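Local coordinates for uncharacterized protein (Sulfolobus solfataricus, PDB 4WYH) that serves as PriX, a noncatalytic subunit of the archaeal eukaryotic-type primase, essential for efficient primer synthesis, at residues W34-K37 with V38-M41; S56-V60 with N61-V65; V86-S89 with W90-V94; L104-L108 with K109-E113. All coordinates share one frame; numbering follows the deposited sequence.

Interaction 1 of 4, residues W34-K37 with V38-M41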
# COMPACT_ATOMS: atom_id res chain seq x y z
N TRP A 34 -8.04 3.46 -7.28
CA TRP A 34 -8.01 4.01 -5.90
C TRP A 34 -6.67 3.76 -5.19
O TRP A 34 -6.23 4.58 -4.42
CB TRP A 34 -9.21 3.48 -5.08
CG TRP A 34 -9.15 2.03 -4.72
CD1 TRP A 34 -9.63 0.99 -5.46
CD2 TRP A 34 -8.56 1.44 -3.54
NE1 TRP A 34 -9.41 -0.20 -4.80
CE2 TRP A 34 -8.76 0.05 -3.62
CE3 TRP A 34 -7.88 1.94 -2.43
CZ2 TRP A 34 -8.27 -0.84 -2.66
CZ3 TRP A 34 -7.42 1.05 -1.46
CH2 TRP A 34 -7.64 -0.33 -1.59
N ILE A 35 -6.03 2.64 -5.48
CA ILE A 35 -4.71 2.35 -4.94
C ILE A 35 -3.71 3.37 -5.39
O ILE A 35 -2.95 3.89 -4.58
CB ILE A 35 -4.27 0.93 -5.31
CG1 ILE A 35 -5.34 -0.06 -4.80
CG2 ILE A 35 -2.90 0.61 -4.75
CD1 ILE A 35 -4.96 -1.51 -4.80
N GLU A 36 -3.70 3.69 -6.68
CA GLU A 36 -2.78 4.69 -7.20
C GLU A 36 -2.97 6.03 -6.52
O GLU A 36 -2.01 6.70 -6.14
CB GLU A 36 -2.94 4.85 -8.72
CG GLU A 36 -2.58 3.59 -9.52
CD GLU A 36 -1.09 3.30 -9.64
OE1 GLU A 36 -0.32 4.06 -9.00
OE2 GLU A 36 -0.67 2.31 -10.34
N LYS A 37 -4.21 6.41 -6.32
CA LYS A 37 -4.53 7.64 -5.63
C LYS A 37 -4.00 7.70 -4.20
O LYS A 37 -3.48 8.70 -3.78
CB LYS A 37 -6.04 7.85 -5.61
CG LYS A 37 -6.40 9.32 -5.64
CD LYS A 37 -5.59 10.03 -6.73
CE LYS A 37 -5.96 11.49 -6.98
NZ LYS A 37 -4.94 11.98 -7.99
N VAL A 38 -4.21 6.64 -3.44
CA VAL A 38 -3.72 6.54 -2.09
C VAL A 38 -2.18 6.62 -2.13
O VAL A 38 -1.58 7.35 -1.31
CB VAL A 38 -4.19 5.25 -1.37
CG1 VAL A 38 -3.59 5.16 0.02
CG2 VAL A 38 -5.71 5.27 -1.21
N LEU A 39 -1.56 5.90 -3.06
CA LEU A 39 -0.15 5.92 -3.13
C LEU A 39 0.38 7.33 -3.35
O LEU A 39 1.42 7.69 -2.82
CB LEU A 39 0.40 5.02 -4.22
CG LEU A 39 0.55 3.56 -3.89
CD1 LEU A 39 0.70 2.82 -5.19
CD2 LEU A 39 1.69 3.19 -2.96
N GLU A 40 -0.36 8.10 -4.15
CA GLU A 40 0.01 9.48 -4.44
C GLU A 40 -0.11 10.40 -3.23
O GLU A 40 0.71 11.27 -3.08
CB GLU A 40 -0.88 10.03 -5.51
CG GLU A 40 -0.56 11.46 -5.84
CD GLU A 40 -1.49 12.03 -6.85
OE1 GLU A 40 -2.60 11.44 -6.98
OE2 GLU A 40 -1.10 13.03 -7.49
N MET A 41 -1.16 10.21 -2.42
CA MET A 41 -1.53 11.16 -1.38
C MET A 41 -0.99 10.85 0.01
O MET A 41 -0.65 11.75 0.76
CB MET A 41 -3.03 11.33 -1.36
CG MET A 41 -3.63 11.76 -2.69
SD MET A 41 -3.12 13.43 -3.20
CE MET A 41 -3.16 14.35 -1.65
O HOH W 1 -2.01 9.21 -8.57

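Interaction 2 of 4, residues S56-V60 with N61-V65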
# COMPACT_ATOMS: atom_id res chain seq x y z
N SER A 56 1.74 -3.24 -1.92
CA SER A 56 2.81 -4.10 -2.42
C SER A 56 2.24 -5.17 -3.39
O SER A 56 2.79 -5.36 -4.45
CB SER A 56 3.59 -4.82 -1.29
OG SER A 56 2.75 -5.67 -0.55
N ARG A 57 1.14 -5.80 -2.99
CA ARG A 57 0.48 -6.83 -3.79
C ARG A 57 -0.08 -6.28 -5.09
O ARG A 57 0.04 -6.90 -6.11
CB ARG A 57 -0.65 -7.40 -2.98
CG ARG A 57 -0.24 -7.90 -1.59
CD ARG A 57 -1.41 -8.58 -0.94
NE ARG A 57 -1.10 -9.05 0.37
CZ ARG A 57 -1.89 -9.82 1.08
NH1 ARG A 57 -3.08 -10.19 0.59
NH2 ARG A 57 -1.52 -10.18 2.31
N TYR A 58 -0.68 -5.10 -5.06
CA TYR A 58 -1.12 -4.46 -6.28
C TYR A 58 0.03 -4.22 -7.27
O TYR A 58 -0.02 -4.58 -8.45
CB TYR A 58 -1.79 -3.17 -5.93
CG TYR A 58 -2.06 -2.25 -7.11
CD1 TYR A 58 -2.96 -2.61 -8.08
CD2 TYR A 58 -1.34 -1.03 -7.26
CE1 TYR A 58 -3.19 -1.78 -9.19
CE2 TYR A 58 -1.55 -0.19 -8.37
CZ TYR A 58 -2.49 -0.55 -9.29
OH TYR A 58 -2.80 0.20 -10.35
N LEU A 59 1.06 -3.56 -6.78
CA LEU A 59 2.19 -3.21 -7.60
C LEU A 59 2.83 -4.44 -8.25
O LEU A 59 3.06 -4.50 -9.44
CB LEU A 59 3.21 -2.43 -6.76
CG LEU A 59 2.80 -1.02 -6.32
CD1 LEU A 59 3.87 -0.44 -5.41
CD2 LEU A 59 2.61 -0.21 -7.58
N VAL A 60 3.09 -5.44 -7.45
CA VAL A 60 3.80 -6.61 -7.90
C VAL A 60 2.93 -7.58 -8.73
O VAL A 60 3.35 -8.07 -9.81
CB VAL A 60 4.42 -7.31 -6.67
CG1 VAL A 60 5.01 -8.66 -7.03
CG2 VAL A 60 5.47 -6.37 -6.03
N ASN A 61 1.74 -7.86 -8.24
CA ASN A 61 0.97 -8.98 -8.77
C ASN A 61 -0.12 -8.59 -9.72
O ASN A 61 -0.53 -9.41 -10.56
CB ASN A 61 0.42 -9.83 -7.62
CG ASN A 61 1.53 -10.56 -6.90
OD1 ASN A 61 2.60 -10.87 -7.46
ND2 ASN A 61 1.30 -10.79 -5.61
N VAL A 62 -0.54 -7.34 -9.64
CA VAL A 62 -1.57 -6.80 -10.56
C VAL A 62 -0.94 -5.90 -11.63
O VAL A 62 -1.15 -6.11 -12.80
CB VAL A 62 -2.65 -6.03 -9.82
CG1 VAL A 62 -3.76 -5.66 -10.80
CG2 VAL A 62 -3.24 -6.87 -8.68
N LYS A 63 -0.21 -4.88 -11.22
CA LYS A 63 0.50 -4.03 -12.17
C LYS A 63 1.73 -4.65 -12.78
O LYS A 63 2.13 -4.33 -13.89
CB LYS A 63 0.84 -2.72 -11.48
CG LYS A 63 -0.05 -1.58 -11.84
CD LYS A 63 -1.51 -1.98 -12.16
CE LYS A 63 -1.79 -1.94 -13.68
NZ LYS A 63 -3.23 -1.93 -13.93
N GLY A 64 2.33 -5.58 -12.07
CA GLY A 64 3.47 -6.34 -12.54
C GLY A 64 4.72 -5.51 -12.67
O GLY A 64 5.53 -5.78 -13.53
N VAL A 65 4.91 -4.52 -11.80
CA VAL A 65 6.14 -3.75 -11.83
C VAL A 65 7.19 -4.61 -11.12
O VAL A 65 6.82 -5.51 -10.36
CB VAL A 65 6.00 -2.36 -11.12
CG1 VAL A 65 4.87 -1.54 -11.69
CG2 VAL A 65 5.84 -2.55 -9.64
O HOH W 2 5.97 -8.16 -10.85

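Interaction 3 of 4, residues V86-S89 with W90-V94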
# COMPACT_ATOMS: atom_id res chain seq x y z
N VAL A 86 10.45 3.70 8.02
CA VAL A 86 10.35 2.36 7.45
C VAL A 86 11.77 1.86 7.00
O VAL A 86 12.56 2.63 6.44
CB VAL A 86 9.30 2.31 6.29
CG1 VAL A 86 9.81 3.02 5.00
CG2 VAL A 86 9.00 0.86 5.99
N TYR A 87 12.06 0.57 7.27
CA TYR A 87 13.27 -0.15 6.81
C TYR A 87 13.15 -0.60 5.38
O TYR A 87 12.14 -1.22 5.00
CB TYR A 87 13.50 -1.41 7.69
CG TYR A 87 13.88 -1.15 9.12
CD1 TYR A 87 15.22 -1.32 9.57
CD2 TYR A 87 12.93 -0.72 10.06
CE1 TYR A 87 15.56 -1.10 10.92
CE2 TYR A 87 13.28 -0.49 11.40
CZ TYR A 87 14.57 -0.70 11.84
OH TYR A 87 14.88 -0.47 13.17
N GLU A 88 14.20 -0.35 4.61
CA GLU A 88 14.29 -0.92 3.28
C GLU A 88 14.25 -2.45 3.34
O GLU A 88 13.71 -3.06 2.48
CB GLU A 88 15.53 -0.50 2.53
CG GLU A 88 15.33 0.84 1.85
CD GLU A 88 16.43 1.18 0.85
OE1 GLU A 88 17.30 0.33 0.56
OE2 GLU A 88 16.41 2.31 0.37
N SER A 89 14.88 -3.03 4.34
CA SER A 89 14.92 -4.48 4.45
C SER A 89 13.47 -5.02 4.64
O SER A 89 13.09 -6.05 4.03
CB SER A 89 15.87 -4.88 5.58
OG SER A 89 15.20 -4.75 6.82
N TRP A 90 12.64 -4.30 5.41
CA TRP A 90 11.23 -4.68 5.54
C TRP A 90 10.53 -4.61 4.15
O TRP A 90 9.89 -5.54 3.73
CB TRP A 90 10.52 -3.79 6.55
CG TRP A 90 9.16 -4.18 6.85
CD1 TRP A 90 8.78 -5.15 7.77
CD2 TRP A 90 7.96 -3.60 6.36
NE1 TRP A 90 7.41 -5.21 7.84
CE2 TRP A 90 6.88 -4.27 6.98
CE3 TRP A 90 7.67 -2.57 5.48
CZ2 TRP A 90 5.56 -3.95 6.73
CZ3 TRP A 90 6.33 -2.27 5.22
CH2 TRP A 90 5.31 -2.93 5.87
N LEU A 91 10.71 -3.50 3.45
CA LEU A 91 10.04 -3.29 2.15
C LEU A 91 10.44 -4.32 1.11
O LEU A 91 9.60 -4.85 0.43
CB LEU A 91 10.30 -1.89 1.64
CG LEU A 91 9.62 -0.78 2.44
CD1 LEU A 91 10.12 0.62 2.05
CD2 LEU A 91 8.10 -0.85 2.30
N LYS A 92 11.74 -4.61 1.02
CA LYS A 92 12.22 -5.61 0.12
C LYS A 92 11.67 -6.98 0.48
O LYS A 92 11.22 -7.73 -0.40
CB LYS A 92 13.74 -5.69 0.11
CG LYS A 92 14.42 -4.41 -0.27
CD LYS A 92 15.94 -4.64 -0.31
CE LYS A 92 16.69 -3.46 -0.91
NZ LYS A 92 18.12 -3.67 -0.55
N SER A 93 11.67 -7.32 1.77
CA SER A 93 11.05 -8.58 2.21
C SER A 93 9.54 -8.70 1.87
O SER A 93 9.07 -9.73 1.41
CB SER A 93 11.26 -8.78 3.68
OG SER A 93 10.55 -9.96 4.11
N VAL A 94 8.77 -7.65 2.12
CA VAL A 94 7.37 -7.66 1.71
C VAL A 94 7.19 -7.93 0.22
O VAL A 94 6.35 -8.74 -0.18
CB VAL A 94 6.72 -6.32 2.05
CG1 VAL A 94 5.29 -6.27 1.51
CG2 VAL A 94 6.72 -6.06 3.56

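Interaction 4 of 4, residues L104-L108 with K109-E113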
# COMPACT_ATOMS: atom_id res chain seq x y z
N LEU A 104 -3.02 -11.30 -3.42
CA LEU A 104 -3.84 -10.25 -3.98
C LEU A 104 -4.19 -9.12 -3.00
O LEU A 104 -4.45 -9.37 -1.84
CB LEU A 104 -5.16 -10.82 -4.43
CG LEU A 104 -5.07 -11.90 -5.49
CD1 LEU A 104 -6.39 -12.69 -5.52
CD2 LEU A 104 -4.80 -11.25 -6.83
N PRO A 105 -4.20 -7.87 -3.49
CA PRO A 105 -4.49 -6.76 -2.56
C PRO A 105 -5.84 -6.96 -1.89
O PRO A 105 -6.76 -7.46 -2.53
CB PRO A 105 -4.47 -5.55 -3.47
CG PRO A 105 -4.84 -6.08 -4.80
CD PRO A 105 -4.15 -7.40 -4.88
N TRP A 106 -5.97 -6.67 -0.60
CA TRP A 106 -7.31 -6.65 0.03
C TRP A 106 -8.28 -5.67 -0.70
O TRP A 106 -7.93 -4.56 -1.11
CB TRP A 106 -7.16 -6.18 1.45
CG TRP A 106 -6.64 -7.14 2.43
CD1 TRP A 106 -5.99 -8.35 2.20
CD2 TRP A 106 -6.71 -6.98 3.84
NE1 TRP A 106 -5.71 -8.93 3.37
CE2 TRP A 106 -6.10 -8.12 4.41
CE3 TRP A 106 -7.20 -5.97 4.67
CZ2 TRP A 106 -5.96 -8.27 5.80
CZ3 TRP A 106 -7.10 -6.15 6.03
CH2 TRP A 106 -6.48 -7.29 6.58
N SER A 107 -9.51 -6.12 -0.94
CA SER A 107 -10.52 -5.29 -1.50
C SER A 107 -10.92 -4.18 -0.53
O SER A 107 -10.67 -4.26 0.60
CB SER A 107 -11.76 -6.14 -1.87
OG SER A 107 -12.37 -6.66 -0.71
N LEU A 108 -11.58 -3.16 -1.02
CA LEU A 108 -12.18 -2.18 -0.16
C LEU A 108 -13.15 -2.82 0.77
O LEU A 108 -13.25 -2.44 1.90
CB LEU A 108 -12.86 -1.09 -0.98
CG LEU A 108 -11.84 -0.19 -1.63
CD1 LEU A 108 -12.35 0.37 -2.92
CD2 LEU A 108 -11.49 0.91 -0.67
N LYS A 109 -13.93 -3.77 0.26
CA LYS A 109 -14.88 -4.52 1.12
C LYS A 109 -14.20 -5.22 2.32
O LYS A 109 -14.65 -5.13 3.45
CB LYS A 109 -15.66 -5.55 0.27
CG LYS A 109 -16.97 -6.01 0.89
CD LYS A 109 -17.91 -4.85 1.23
CE LYS A 109 -19.08 -5.24 2.15
NZ LYS A 109 -19.77 -6.46 1.68
N ARG A 110 -13.13 -5.97 2.07
CA ARG A 110 -12.42 -6.64 3.13
C ARG A 110 -11.79 -5.62 4.07
O ARG A 110 -11.81 -5.79 5.26
CB ARG A 110 -11.36 -7.56 2.57
CG ARG A 110 -10.42 -8.17 3.58
CD ARG A 110 -9.44 -9.20 2.98
NE ARG A 110 -10.14 -10.45 2.65
CZ ARG A 110 -9.53 -11.57 2.34
NH1 ARG A 110 -8.23 -11.57 2.23
NH2 ARG A 110 -10.22 -12.67 2.10
N ILE A 111 -11.18 -4.60 3.53
CA ILE A 111 -10.62 -3.55 4.38
C ILE A 111 -11.71 -2.96 5.30
O ILE A 111 -11.45 -2.78 6.50
CB ILE A 111 -9.92 -2.46 3.54
CG1 ILE A 111 -8.65 -3.01 2.86
CG2 ILE A 111 -9.57 -1.23 4.38
CD1 ILE A 111 -8.34 -2.30 1.56
N GLU A 112 -12.90 -2.64 4.76
CA GLU A 112 -14.01 -2.22 5.61
C GLU A 112 -14.31 -3.22 6.75
O GLU A 112 -14.52 -2.84 7.89
CB GLU A 112 -15.28 -2.01 4.77
CG GLU A 112 -16.28 -1.07 5.42
CD GLU A 112 -17.08 -1.72 6.54
OE1 GLU A 112 -17.39 -2.96 6.44
OE2 GLU A 112 -17.40 -1.02 7.55
N GLU A 113 -14.35 -4.48 6.38
CA GLU A 113 -14.69 -5.56 7.29
C GLU A 113 -13.65 -5.83 8.38
O GLU A 113 -14.01 -6.12 9.51
CB GLU A 113 -14.99 -6.85 6.51
CG GLU A 113 -16.37 -6.84 5.84
CD GLU A 113 -16.70 -8.11 4.99
OE1 GLU A 113 -17.25 -8.02 3.87
OE2 GLU A 113 -16.42 -9.25 5.48

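Interaction 1 of 4, residues W34-K37 with V38-M41
K37 and E40 join in a salt bridge three residues apart on helix 33-41, the first helix of the modelled chain in this all-helical protein. The K37 chain can be followed outward. Its CB lies close to the backbone, 3.1 Å from V38 N. K37 CG is farther off, 4.1 Å from the same V38 N. A bend at chi2 (47°) then turns the chain along the helix toward E40, and the rest runs extended. CD and CE pass alongside E40 OE1, with K37 CD at 3.3 Å. The ammonium ends 2.6 Å from that oxygen, with K37 NZ on the syn lone pair of E40 OE1. E40 comes to meet it with a straight chain, its CG anti to the backbone N (chi1 179°), and the two side chains lie side by side. With an alanine at the K37 position, the E40 carboxylate would probably lose this charge partner and be freer to turn.

Four i to i+4 backbone bonds, accepted by W34 O through K37 O, carry the helix through the segment.

Other side chains join this helix to its neighbours. The W34 ring lies beside V38, whose CG2 is at the ring edge. I35 CG1 covers one face of the same ring. W34 also packs on I122 and L126 of helix 116-128, while V38 and L39 touch F77 of helix 67-78. E36 OE2 makes a hydrogen bond with Y58 OH of helix 47-63. Along the helix, I35 CG2 rests 4.2 Å from L39 CD1.

Interaction 2 of 4, residues S56-V60 with N61-V65
Y58 O accepts two backbone bonds where helix 47-63 widens near its C-terminal end. K63 N, five residues on, gives the straighter one, 2.8 Å from Y58 O with 172° at the hydrogen. V62 N lies 3.1 Å from Y58 O, above the carbonyl plane, and this bond is more bent (140° at the hydrogen). Before the widening, N61 N still bonds to R57 O in the normal i to i+4 way. Beyond it, V65 N reaches back six residues to L59 O, at 3.0 Å. G64 has positive phi, and its CA makes a CH...O contact of 3.2 Å with V60 O. Water 2 donates to both V60 O and V65 O, bridging the last turn to the chain that leaves it.

Two apolar pairs accompany these bonds. Y58 CD1 packs obliquely on V62 CB; a chi1 of 169° swings the ring toward the helix end. L59 CB meets V65 CG2 at 3.9 Å. The bent aliphatic chain of K63 lies beside the Y58 ring and its hydroxyl, with K63 CD 3.1 Å from Y58 OH.

The polar side-chain ends bind other parts of the chain. The Y58 hydroxyl has E36 of helix 33-41 as its partner. R57 NH1 bonds to L104 O, and N61 ND2 to L103 O, both in the loop after helix 88-101. N61 ND2 also bonds to V98 O of that helix.

The arrangement is that of a helix C-terminus with a wider pi-type turn, ended by a glycine of positive phi.

Interaction 3 of 4, residues V86-S89 with W90-V94
V86 packs on W90 and L91 at the N-terminal end of helix 88-101, a helix start with Y87 at the N-cap position. Three carbonyls of the first turn are satisfied by i to i+4 bonds. Y87 O accepts from L91 N at 3.1 Å. E88 O takes K92 N at 2.9 Å, with 173° at the hydrogen. S89 O takes S93 N at 3.0 Å. S89 OG comes near W90 N, but the angle is too poor for a hydrogen bond.

Partners outside the turn take other polar groups. V86 N makes a hydrogen bond with Y79 OH. E88 sends OE2 to K75 NZ of helix 67-78, in a salt bridge. K92 is a looser neighbour: its NZ is 4.2 Å from E88 OE1, too far for a salt bridge, though the opposite charges probably attract.

V86, just before the N-cap, points at the helix and lies across both of its apolar partners. Its CG2 branch, trans to the backbone N, meets W90 CE3 at 3.7 Å, oblique to the ring. V94 CG2 lies over one face of that ring, one turn on. L91 is buried and also packs on I51 of helix 47-63 and on L71 and K75 of helix 67-78. Cutting L91 back to an alanine is likely to open a gap beside V86 and weaken the join of this helix to helices 47-63 and 67-78. The other methyl of V86, CG1, is 3.8 Å from L91 CD1.

Interaction 4 of 4, residues L104-L108 with K109-E113
R110 lays its aliphatic chain across the W106 ring, and the two side chains cross at about a right angle. R110 CD sits over one face, 3.5 Å from the centroid of the five-membered ring and only 7° off its normal. This is a CH-pi contact. The first torsion of R110 (chi1 172°) carries the chain back over the indole; the bend at chi3 then turns the guanidinium. That group stands almost upright on the ring plane, at 86°, and has its own edge toward W106 CD1. Its CZ is too distant for more than a weak cation-pi attraction.

I111 approaches the same ring differently. Its CG1 lies at the edge, in the ring plane, 3.8 Å from W106 CE3. The tryptophan is thus met by one side chain over a face and by the next at its rim.

S107 sets the helix start between them. It is the N-cap of helix 108-114, and its OG accepts from R110 N at 3.0 Å. S107 O takes I111 N, and L108 O takes E112 N.

Around this start, the W106 ring stacks on Y53 and the W106 backbone bonds to Y53, tying the loop to helix 47-63. I111 packs on M118 and Y119 of helix 116-128 and on V54 of helix 47-63. L108 and I111 both rest on W34 of helix 33-41.

Overall arrangement
All four interactions are local, so none closes a long loop; they follow in series along the chain, and none nests or crosses. Interaction 1 lies on the first modelled helix, and interaction 2 ends the helix that follows it. These two touch, with I35 CG2 packed on the Y58 ring. Interaction 3 opens helix 88-101, and S56 of interaction 2 meets V94 there. Interaction 4 starts helix 108-114. Its loop, through L104 and P105, returns to R57 and V62 of interaction 2. L108 and I111 pack on W34, and P105 on I35, of interaction 1. Interaction 2 therefore touches all the others. Interaction 3 touches neither 1 nor 4, and lies across the chain's centre from both.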